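Local atomic coordinates of outer membrane porin F (Pseudomonas aeruginosa, PDB entry 4RLC), a protein that probably forms a small channel for solutes in the bacterial outer membrane through its N-terminal eight-stranded beta-barrel domain. Residues G63-V68 with A108-T113; G133-F138 with F143-L148. One frame throughout, in Å; residues are numbered along the deposited sequence.

Contact 1 of 2, residues G63-V68 with A108-T113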
ATOM      1  N   GLY A  63      -2.578   2.465   7.429  1.00 18.44           N
ATOM      2  CA  GLY A  63      -2.977   1.130   7.850  1.00 19.32           C
ATOM      3  C   GLY A  63      -2.671   0.898   9.307  1.00 19.76           C
ATOM      4  O   GLY A  63      -1.771   1.570   9.877  1.00 21.27           O
ATOM      5  N   GLU A  64      -3.440   0.020   9.927  1.00 19.37           N
ATOM      6  CA  GLU A  64      -3.243  -0.389  11.304  1.00 19.71           C
ATOM      7  C   GLU A  64      -2.885  -1.874  11.365  1.00 22.98           C
ATOM      8  O   GLU A  64      -3.485  -2.668  10.650  1.00 21.56           O
ATOM      9  CB  GLU A  64      -4.504  -0.088  12.158  1.00 25.48           C
ATOM     10  CG  GLU A  64      -4.591   1.441  12.353  1.00 30.03           C
ATOM     11  CD  GLU A  64      -5.728   1.953  13.246  1.00 39.85           C
ATOM     12  OE1 GLU A  64      -6.559   1.114  13.676  1.00 42.17           O
ATOM     13  OE2 GLU A  64      -5.795   3.235  13.475  1.00 44.78           O
ATOM     14  N   TYR A  65      -1.974  -2.204  12.285  1.00 22.90           N
ATOM     15  CA  TYR A  65      -1.539  -3.585  12.486  1.00 27.08           C
ATOM     16  C   TYR A  65      -2.524  -4.321  13.421  1.00 32.13           C
ATOM     17  O   TYR A  65      -2.940  -3.758  14.440  1.00 34.39           O
ATOM     18  CB  TYR A  65      -0.134  -3.599  13.054  1.00 30.60           C
ATOM     19  CG  TYR A  65       0.932  -3.184  12.120  1.00 29.32           C
ATOM     20  CD1 TYR A  65       1.362  -4.021  11.105  1.00 34.19           C
ATOM     21  CD2 TYR A  65       1.560  -1.956  12.252  1.00 32.46           C
ATOM     22  CE1 TYR A  65       2.372  -3.648  10.220  1.00 34.69           C
ATOM     23  CE2 TYR A  65       2.572  -1.568  11.376  1.00 32.88           C
ATOM     24  CZ  TYR A  65       2.991  -2.425  10.361  1.00 33.48           C
ATOM     25  OH  TYR A  65       3.992  -2.046   9.455  1.00 34.30           O
ATOM     26  N   HIS A  66      -2.846  -5.580  13.081  1.00 33.15           N
ATOM     27  CA  HIS A  66      -3.663  -6.437  13.951  1.00 38.89           C
ATOM     28  C   HIS A  66      -3.167  -7.901  13.889  1.00 46.49           C
ATOM     29  O   HIS A  66      -2.462  -8.289  12.952  1.00 37.51           O
ATOM     30  CB  HIS A  66      -5.138  -6.321  13.505  1.00 43.21           C
ATOM     31  CG  HIS A  66      -5.739  -4.951  13.704  1.00 49.32           C
ATOM     32  ND1 HIS A  66      -6.074  -4.453  14.947  1.00 51.91           N
ATOM     33  CD2 HIS A  66      -6.037  -3.964  12.817  1.00 49.82           C
ATOM     34  CE1 HIS A  66      -6.581  -3.235  14.817  1.00 51.72           C
ATOM     35  NE2 HIS A  66      -6.560  -2.909  13.536  1.00 51.05           N
ATOM     36  N   ASP A  67      -3.497  -8.708  14.912  1.00 55.75           N
ATOM     37  CA  ASP A  67      -3.179 -10.160  14.919  1.00 60.92           C
ATOM     38  C   ASP A  67      -1.673 -10.464  14.869  1.00 67.05           C
ATOM     39  O   ASP A  67      -1.226 -11.287  14.048  1.00 63.00           O
ATOM     40  CB  ASP A  67      -3.888 -10.864  13.756  1.00 65.47           C
ATOM     41  CG  ASP A  67      -5.352 -10.481  13.662  1.00 72.33           C
ATOM     42  OD1 ASP A  67      -5.993 -10.432  14.739  1.00 79.88           O
ATOM     43  OD2 ASP A  67      -5.844 -10.193  12.535  1.00 73.33           O
ATOM     44  N   VAL A  68      -0.934  -9.792  15.765  1.00 69.88           N
ATOM     45  CA  VAL A  68       0.543  -9.784  15.880  1.00 78.90           C
ATOM     46  C   VAL A  68       1.104  -8.504  15.250  1.00 81.49           C
ATOM     47  O   VAL A  68       2.001  -7.860  15.802  1.00 84.10           O
ATOM     48  CB  VAL A  68       1.257 -11.044  15.298  1.00 86.90           C
ATOM     49  CG1 VAL A  68       2.775 -10.907  15.397  1.00 92.59           C
ATOM     50  CG2 VAL A  68       0.825 -12.308  16.030  1.00 89.90           C
ATOM     51  N   ALA A 108       7.748   5.131   4.005  1.00 20.23           N
ATOM     52  CA  ALA A 108       6.768   4.871   5.008  1.00 22.14           C
ATOM     53  C   ALA A 108       7.260   5.251   6.375  1.00 22.29           C
ATOM     54  O   ALA A 108       8.457   5.275   6.660  1.00 23.07           O
ATOM     55  CB  ALA A 108       6.323   3.375   5.020  1.00 23.19           C
ATOM     56  N   HIS A 109       6.317   5.563   7.248  1.00 21.58           N
ATOM     57  CA  HIS A 109       6.610   5.808   8.617  1.00 24.53           C
ATOM     58  C   HIS A 109       5.764   4.872   9.465  1.00 24.03           C
ATOM     59  O   HIS A 109       4.503   4.805   9.301  1.00 23.77           O
ATOM     60  CB  HIS A 109       6.305   7.301   8.950  1.00 28.97           C
ATOM     61  CG  HIS A 109       6.620   7.693  10.343  1.00 35.76           C
ATOM     62  ND1 HIS A 109       7.875   8.095  10.752  1.00 41.26           N
ATOM     63  CD2 HIS A 109       5.840   7.713  11.454  1.00 39.28           C
ATOM     64  CE1 HIS A 109       7.854   8.358  12.053  1.00 39.58           C
ATOM     65  NE2 HIS A 109       6.626   8.140  12.497  1.00 42.53           N
ATOM     66  N   GLN A 110       6.422   4.121  10.350  1.00 23.60           N
ATOM     67  CA  GLN A 110       5.763   3.124  11.154  1.00 25.70           C
ATOM     68  C   GLN A 110       5.793   3.577  12.608  1.00 27.17           C
ATOM     69  O   GLN A 110       6.821   4.121  13.092  1.00 26.37           O
ATOM     70  CB  GLN A 110       6.541   1.788  10.942  1.00 30.64           C
ATOM     71  CG  GLN A 110       5.998   0.577  11.646  1.00 34.68           C
ATOM     72  CD  GLN A 110       6.897  -0.641  11.472  1.00 37.40           C
ATOM     73  OE1 GLN A 110       6.578  -1.574  10.738  1.00 42.54           O
ATOM     74  NE2 GLN A 110       7.994  -0.624  12.111  1.00 36.00           N
ATOM     75  N   ASN A 111       4.678   3.424  13.311  1.00 26.77           N
ATOM     76  CA  ASN A 111       4.619   3.718  14.741  1.00 29.28           C
ATOM     77  C   ASN A 111       4.123   2.463  15.401  1.00 30.34           C
ATOM     78  O   ASN A 111       3.013   1.994  15.078  1.00 29.37           O
ATOM     79  CB  ASN A 111       3.614   4.811  15.096  1.00 32.19           C
ATOM     80  CG  ASN A 111       3.947   6.142  14.561  1.00 35.77           C
ATOM     81  OD1 ASN A 111       4.902   6.783  14.986  1.00 43.72           O
ATOM     82  ND2 ASN A 111       3.144   6.610  13.655  1.00 40.38           N
ATOM     83  N   ILE A 112       4.918   1.900  16.294  1.00 31.38           N
ATOM     84  CA  ILE A 112       4.580   0.628  16.930  1.00 33.44           C
ATOM     85  C   ILE A 112       4.671   0.787  18.451  1.00 33.35           C
ATOM     86  O   ILE A 112       5.608   1.386  18.966  1.00 32.65           O
ATOM     87  CB  ILE A 112       5.546  -0.480  16.448  1.00 38.79           C
ATOM     88  CG1 ILE A 112       5.071  -1.012  15.094  1.00 46.40           C
ATOM     89  CG2 ILE A 112       5.588  -1.627  17.432  1.00 45.62           C
ATOM     90  CD1 ILE A 112       6.112  -1.860  14.399  1.00 50.31           C
ATOM     91  N   THR A 113       3.672   0.238  19.155  1.00 31.33           N
ATOM     92  CA  THR A 113       3.731   0.091  20.577  1.00 34.67           C
ATOM     93  C   THR A 113       3.710  -1.399  20.892  1.00 35.40           C
ATOM     94  O   THR A 113       2.856  -2.179  20.387  1.00 31.55           O
ATOM     95  CB  THR A 113       2.536   0.755  21.237  1.00 39.16           C
ATOM     96  OG1 THR A 113       2.542   2.143  20.855  1.00 42.55           O
ATOM     97  CG2 THR A 113       2.587   0.578  22.754  1.00 41.18           C
TER
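The phenol end of Y65 overlaps the amide end of Q110, its OH standing 2.9 Å from Q110 OE1 while CE2 of the Y65 ring rests 4.1 Å from Q110 CG. The two side chains cross at about a right angle; ring and amide planes are turned 69° apart, and OE1 comes to the phenol obliquely. Q110 gets there by stretching out: CG lies anti to the backbone N (chi1 -178°) and the chain stays extended to CD, carrying the amide well beyond its own strand. The Y65 side chain sets out toward strand 98-115 at CB, which lets two residues whose backbones are not paired meet through side chains alone. Y65 OH is hydrogen-bonded to Y30 OH, so this end of the buried side chain is tied to a second phenol, with Q110 OE1 close by. The contact lies on the inner side of a closed antiparallel barrel and passes over one intervening strand. That strand, 80-91, runs between strands 56-66 and 98-115 in the sheet; its backbone bonds to G63 and Y65, and its L83 touches the side chains of both Y65 and Q110.

Contact 2 of 2, residues G133-F138 with F143-L148. With C8E ((hydroxyethyloxy)tri(ethyloxy)octane), chain B; C8E ((hydroxyethyloxy)tri(ethyloxy)octane), chain F.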
ATOM      1  N   GLY A 133       2.399  -5.486  -8.256  1.00 19.44           N
ATOM      2  CA  GLY A 133       1.088  -6.107  -8.146  1.00 19.47           C
ATOM      3  C   GLY A 133       0.286  -6.102  -9.415  1.00 19.17           C
ATOM      4  O   GLY A 133       0.757  -5.717 -10.493  1.00 18.55           O
ATOM      5  N   LEU A 134      -0.959  -6.577  -9.263  1.00 20.01           N
ATOM      6  CA  LEU A 134      -1.898  -6.688 -10.389  1.00 21.90           C
ATOM      7  C   LEU A 134      -3.152  -5.908  -9.981  1.00 21.82           C
ATOM      8  O   LEU A 134      -3.710  -6.184  -8.904  1.00 22.92           O
ATOM      9  CB  LEU A 134      -2.257  -8.112 -10.597  1.00 24.16           C
ATOM     10  CG  LEU A 134      -1.043  -8.959 -11.035  1.00 27.92           C
ATOM     11  CD1 LEU A 134      -1.484 -10.398 -11.140  1.00 33.07           C
ATOM     12  CD2 LEU A 134      -0.474  -8.452 -12.329  1.00 30.11           C
ATOM     13  N   LYS A 135      -3.595  -4.979 -10.816  1.00 20.21           N
ATOM     14  CA  LYS A 135      -4.880  -4.285 -10.581  1.00 19.72           C
ATOM     15  C   LYS A 135      -5.758  -4.625 -11.749  1.00 20.19           C
ATOM     16  O   LYS A 135      -5.372  -4.400 -12.913  1.00 22.01           O
ATOM     17  CB  LYS A 135      -4.714  -2.755 -10.456  1.00 21.42           C
ATOM     18  CG  LYS A 135      -4.020  -2.320  -9.200  1.00 24.84           C
ATOM     19  CD  LYS A 135      -3.613  -0.840  -9.281  1.00 27.24           C
ATOM     20  CE  LYS A 135      -4.788   0.090  -9.212  1.00 25.20           C
ATOM     21  NZ  LYS A 135      -4.242   1.486  -8.900  1.00 24.14           N
ATOM     22  N   TYR A 136      -6.938  -5.194 -11.500  1.00 18.51           N
ATOM     23  CA  TYR A 136      -7.828  -5.548 -12.555  1.00 19.21           C
ATOM     24  C   TYR A 136      -9.065  -4.665 -12.417  1.00 18.70           C
ATOM     25  O   TYR A 136      -9.836  -4.828 -11.518  1.00 17.31           O
ATOM     26  CB  TYR A 136      -8.212  -7.017 -12.549  1.00 20.95           C
ATOM     27  CG  TYR A 136      -8.750  -7.474 -13.872  1.00 22.06           C
ATOM     28  CD1 TYR A 136      -9.950  -7.047 -14.340  1.00 23.60           C
ATOM     29  CD2 TYR A 136      -8.028  -8.312 -14.712  1.00 26.71           C
ATOM     30  CE1 TYR A 136     -10.467  -7.413 -15.574  1.00 26.90           C
ATOM     31  CE2 TYR A 136      -8.532  -8.661 -15.936  1.00 30.40           C
ATOM     32  CZ  TYR A 136      -9.779  -8.254 -16.347  1.00 30.05           C
ATOM     33  OH  TYR A 136     -10.246  -8.623 -17.594  1.00 34.28           O
ATOM     34  N   TYR A 137      -9.187  -3.764 -13.397  1.00 19.44           N
ATOM     35  CA  TYR A 137     -10.385  -2.920 -13.542  1.00 18.83           C
ATOM     36  C   TYR A 137     -11.419  -3.772 -14.270  1.00 19.60           C
ATOM     37  O   TYR A 137     -11.415  -3.924 -15.482  1.00 20.32           O
ATOM     38  CB  TYR A 137     -10.063  -1.636 -14.318  1.00 19.50           C
ATOM     39  CG  TYR A 137      -9.107  -0.731 -13.603  1.00 19.12           C
ATOM     40  CD1 TYR A 137      -7.732  -0.910 -13.713  1.00 20.00           C
ATOM     41  CD2 TYR A 137      -9.547   0.369 -12.819  1.00 18.64           C
ATOM     42  CE1 TYR A 137      -6.842  -0.075 -13.058  1.00 20.34           C
ATOM     43  CE2 TYR A 137      -8.650   1.218 -12.175  1.00 19.56           C
ATOM     44  CZ  TYR A 137      -7.287   1.053 -12.317  1.00 19.88           C
ATOM     45  OH  TYR A 137      -6.356   1.870 -11.645  1.00 21.13           O
ATOM     46  N   PHE A 138     -12.395  -4.259 -13.501  1.00 19.03           N
ATOM     47  CA  PHE A 138     -13.504  -5.035 -14.034  1.00 19.57           C
ATOM     48  C   PHE A 138     -14.726  -4.269 -14.429  1.00 21.56           C
ATOM     49  O   PHE A 138     -15.595  -4.842 -15.084  1.00 23.15           O
ATOM     50  CB  PHE A 138     -13.799  -6.204 -13.073  1.00 19.40           C
ATOM     51  CG  PHE A 138     -14.200  -5.765 -11.695  1.00 18.13           C
ATOM     52  CD1 PHE A 138     -15.507  -5.396 -11.456  1.00 18.62           C
ATOM     53  CD2 PHE A 138     -13.303  -5.698 -10.674  1.00 18.22           C
ATOM     54  CE1 PHE A 138     -15.905  -4.998 -10.183  1.00 18.35           C
ATOM     55  CE2 PHE A 138     -13.667  -5.210  -9.409  1.00 18.06           C
ATOM     56  CZ  PHE A 138     -15.005  -4.922  -9.177  1.00 17.98           C
ATOM     57  N   PHE A 143     -11.937  -1.678  -9.283  1.00 17.06           N
ATOM     58  CA  PHE A 143     -10.811  -2.653  -9.420  1.00 17.96           C
ATOM     59  C   PHE A 143     -10.668  -3.498  -8.188  1.00 17.69           C
ATOM     60  O   PHE A 143     -11.003  -3.142  -7.098  1.00 16.06           O
ATOM     61  CB  PHE A 143      -9.503  -1.946  -9.821  1.00 17.93           C
ATOM     62  CG  PHE A 143      -8.912  -1.074  -8.758  1.00 19.66           C
ATOM     63  CD1 PHE A 143      -8.066  -1.563  -7.755  1.00 20.01           C
ATOM     64  CD2 PHE A 143      -9.332   0.277  -8.692  1.00 20.85           C
ATOM     65  CE1 PHE A 143      -7.556  -0.683  -6.785  1.00 21.38           C
ATOM     66  CE2 PHE A 143      -8.794   1.130  -7.730  1.00 21.53           C
ATOM     67  CZ  PHE A 143      -7.981   0.657  -6.766  1.00 19.68           C
ATOM     68  N   ALA A 144     -10.058  -4.694  -8.388  1.00 15.75           N
ATOM     69  CA  ALA A 144      -9.541  -5.499  -7.331  1.00 16.24           C
ATOM     70  C   ALA A 144      -7.997  -5.586  -7.581  1.00 17.77           C
ATOM     71  O   ALA A 144      -7.553  -5.497  -8.741  1.00 19.07           O
ATOM     72  CB  ALA A 144     -10.176  -6.871  -7.377  1.00 17.26           C
ATOM     73  N   LYS A 145      -7.262  -5.722  -6.523  1.00 18.52           N
ATOM     74  CA  LYS A 145      -5.765  -5.703  -6.590  1.00 20.88           C
ATOM     75  C   LYS A 145      -5.176  -6.836  -5.773  1.00 20.18           C
ATOM     76  O   LYS A 145      -5.685  -7.182  -4.707  1.00 19.50           O
ATOM     77  CB  LYS A 145      -5.329  -4.342  -5.991  1.00 24.47           C
ATOM     78  CG  LYS A 145      -3.875  -4.084  -5.682  1.00 29.54           C
ATOM     79  CD  LYS A 145      -3.748  -2.627  -5.240  1.00 34.69           C
ATOM     80  CE  LYS A 145      -2.598  -2.294  -4.308  1.00 40.51           C
ATOM     81  NZ  LYS A 145      -2.552  -0.792  -4.159  1.00 46.74           N
ATOM     82  N   ALA A 146      -4.100  -7.485  -6.289  1.00 19.14           N
ATOM     83  CA  ALA A 146      -3.294  -8.403  -5.501  1.00 20.09           C
ATOM     84  C   ALA A 146      -1.868  -7.867  -5.500  1.00 19.99           C
ATOM     85  O   ALA A 146      -1.403  -7.436  -6.564  1.00 21.38           O
ATOM     86  CB  ALA A 146      -3.217  -9.765  -6.226  1.00 22.10           C
ATOM     87  N   SER A 147      -1.219  -7.807  -4.339  1.00 20.44           N
ATOM     88  CA  SER A 147       0.034  -7.056  -4.189  1.00 22.47           C
ATOM     89  C   SER A 147       1.106  -7.851  -3.441  1.00 23.42           C
ATOM     90  O   SER A 147       0.782  -8.690  -2.585  1.00 22.50           O
ATOM     91  CB  SER A 147      -0.295  -5.751  -3.353  1.00 22.70           C
ATOM     92  OG  SER A 147      -0.834  -6.009  -2.050  1.00 25.12           O
ATOM     93  N   LEU A 148       2.370  -7.527  -3.733  1.00 21.48           N
ATOM     94  CA  LEU A 148       3.545  -7.911  -2.951  1.00 24.36           C
ATOM     95  C   LEU A 148       4.313  -6.668  -2.606  1.00 22.44           C
ATOM     96  O   LEU A 148       4.536  -5.843  -3.501  1.00 24.23           O
ATOM     97  CB  LEU A 148       4.463  -8.789  -3.821  1.00 27.98           C
ATOM     98  CG  LEU A 148       3.890 -10.113  -4.233  1.00 34.60           C
ATOM     99  CD1 LEU A 148       4.871 -10.807  -5.179  1.00 36.46           C
ATOM    100  CD2 LEU A 148       3.592 -10.997  -3.009  1.00 36.24           C
TER
HETATM  101  C1  C8E B 201       1.048 -11.095  -6.843  1.00 44.82           C
HETATM  102  C2  C8E B 201       1.260 -10.547  -8.243  1.00 46.07           C
HETATM  103  C3  C8E B 201       2.633  -9.954  -8.522  1.00 46.19           C
HETATM  104  C4  C8E B 201       2.610  -9.309  -9.894  1.00 43.34           C
HETATM  105  C5  C8E B 201       3.918  -8.829 -10.490  1.00 46.55           C
HETATM  106  C6  C8E B 201       3.625  -8.022 -11.754  1.00 42.01           C
HETATM  107  C7  C8E B 201       4.658  -6.957 -12.132  1.00 47.57           C
HETATM  108  C8  C8E B 201       4.263  -6.291 -13.454  1.00 46.79           C
HETATM  109  O9  C8E B 201       5.321  -5.562 -14.100  1.00 46.81           O
HETATM  110  C10 C8E B 201       5.457  -5.560 -15.548  1.00 39.49           C
HETATM  111  C11 C8E B 201       4.260  -5.835 -16.455  1.00 39.23           C
HETATM  112  O12 C8E B 201       4.856  -5.883 -17.754  1.00 41.31           O
HETATM  113  C13 C8E B 201       4.088  -5.767 -18.948  1.00 41.32           C
HETATM  114  C14 C8E B 201       2.941  -6.743 -19.025  1.00 45.44           C
HETATM  115  O15 C8E B 201       1.841  -5.953 -18.541  1.00 47.75           O
HETATM  116  C6  C8E F 205      -2.056 -11.382 -21.920  1.00 75.67           C
HETATM  117  C7  C8E F 205      -2.840 -12.447 -21.136  1.00 79.03           C
HETATM  118  C8  C8E F 205      -4.049 -11.897 -20.370  1.00 74.00           C
HETATM  119  O9  C8E F 205      -4.212 -12.592 -19.123  1.00 75.86           O
HETATM  120  C10 C8E F 205      -4.911 -11.867 -18.096  1.00 72.78           C
HETATM  121  C11 C8E F 205      -6.040 -12.760 -17.588  1.00 76.82           C
HETATM  122  O12 C8E F 205      -6.677 -12.238 -16.423  1.00 73.92           O
HETATM  123  C13 C8E F 205      -5.841 -12.176 -15.265  1.00 70.51           C
HETATM  124  C14 C8E F 205      -6.708 -12.441 -14.046  1.00 67.79           C
HETATM  125  O15 C8E F 205      -5.938 -12.193 -12.865  1.00 68.83           O
HETATM  126  C16 C8E F 205      -6.006 -10.852 -12.361  1.00 63.13           C
HETATM  127  C17 C8E F 205      -6.063 -10.863 -10.838  1.00 61.35           C
HETATM  128  O18 C8E F 205      -6.075  -9.516 -10.354  1.00 57.84           O
HETATM  129  C19 C8E F 205      -6.080  -9.405  -8.950  1.00 46.19           C
HETATM  130  C20 C8E F 205      -7.503  -9.440  -8.506  1.00 43.68           C
HETATM  131  O21 C8E F 205      -7.666 -10.325  -7.414  1.00 49.71           O
HETATM  132  O   HOH W   1      -3.279   1.197  -6.088  1.00 34.99           O
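Strands 133-137 and 143-148 run antiparallel, 166° between their directions and 4.6 Å apart at the closest approach of their axes, as the arms of a beta hairpin in the barrel wall. Two hydrogen-bonded pairs, L134 with A146 and Y136 with A144, supply four backbone bonds; the straightest, Y136 N to A144 O, spans 2.8 Å at 172°.

The face carrying K135, Y137, F143 and K145, which holds both lysines, is probably turned into the barrel. F143 CG lies between its backbone N and carbonyl carbon (chi1 69°), which brings one ring face against the K135 chain. K135 CE lies over that ring face, 4.0 Å from the F143 centroid, and K135 NZ makes a cation-pi contact with it. F143 CB in turn sits over a face of the Y137 ring, while the two rings meet obliquely. K135 and K145 lie side by side and point the same way, touching at CG. Their like charges are probably offset by glutamates of other strands: K135 NZ forms salt bridges with E22 and E57, K145 NZ with E24, and Y137 OH bonds to E22.

L134, Y136, A144 and A146 face outward to detergent, consistent with the lipid-facing surface of a membrane barrel. L134 CG lies 3.8 Å from C4 of the chain B detergent, and A144 CB 3.9 Å from C20 of the chain F molecule. Where the strand gives way to the turn, the ring of F138 presents its edge to A144 N. Inside, one water accepts from both lysines, 3.0 Å from K135 NZ and 2.9 Å from K145 NZ.

Contacts 1 and 2 belong to one closed antiparallel sheet but lie on opposite sides of the chain's centre, their own centres about 23 Å apart and their nearest atoms about 12 Å apart without touching. They follow in series along the chain: residues 108-113 sit on strand 98-115, and the next strand, 120-137, carries residues 133-138. Contact 1 reaches over one intervening strand by side chains, whereas contact 2 joins adjacent strands by backbone bonds. Both place polar groups inside. Detergent lies against the outward side chains of contact 2, while at contact 1 a detergent molecule touches H109, the residue just before Q110.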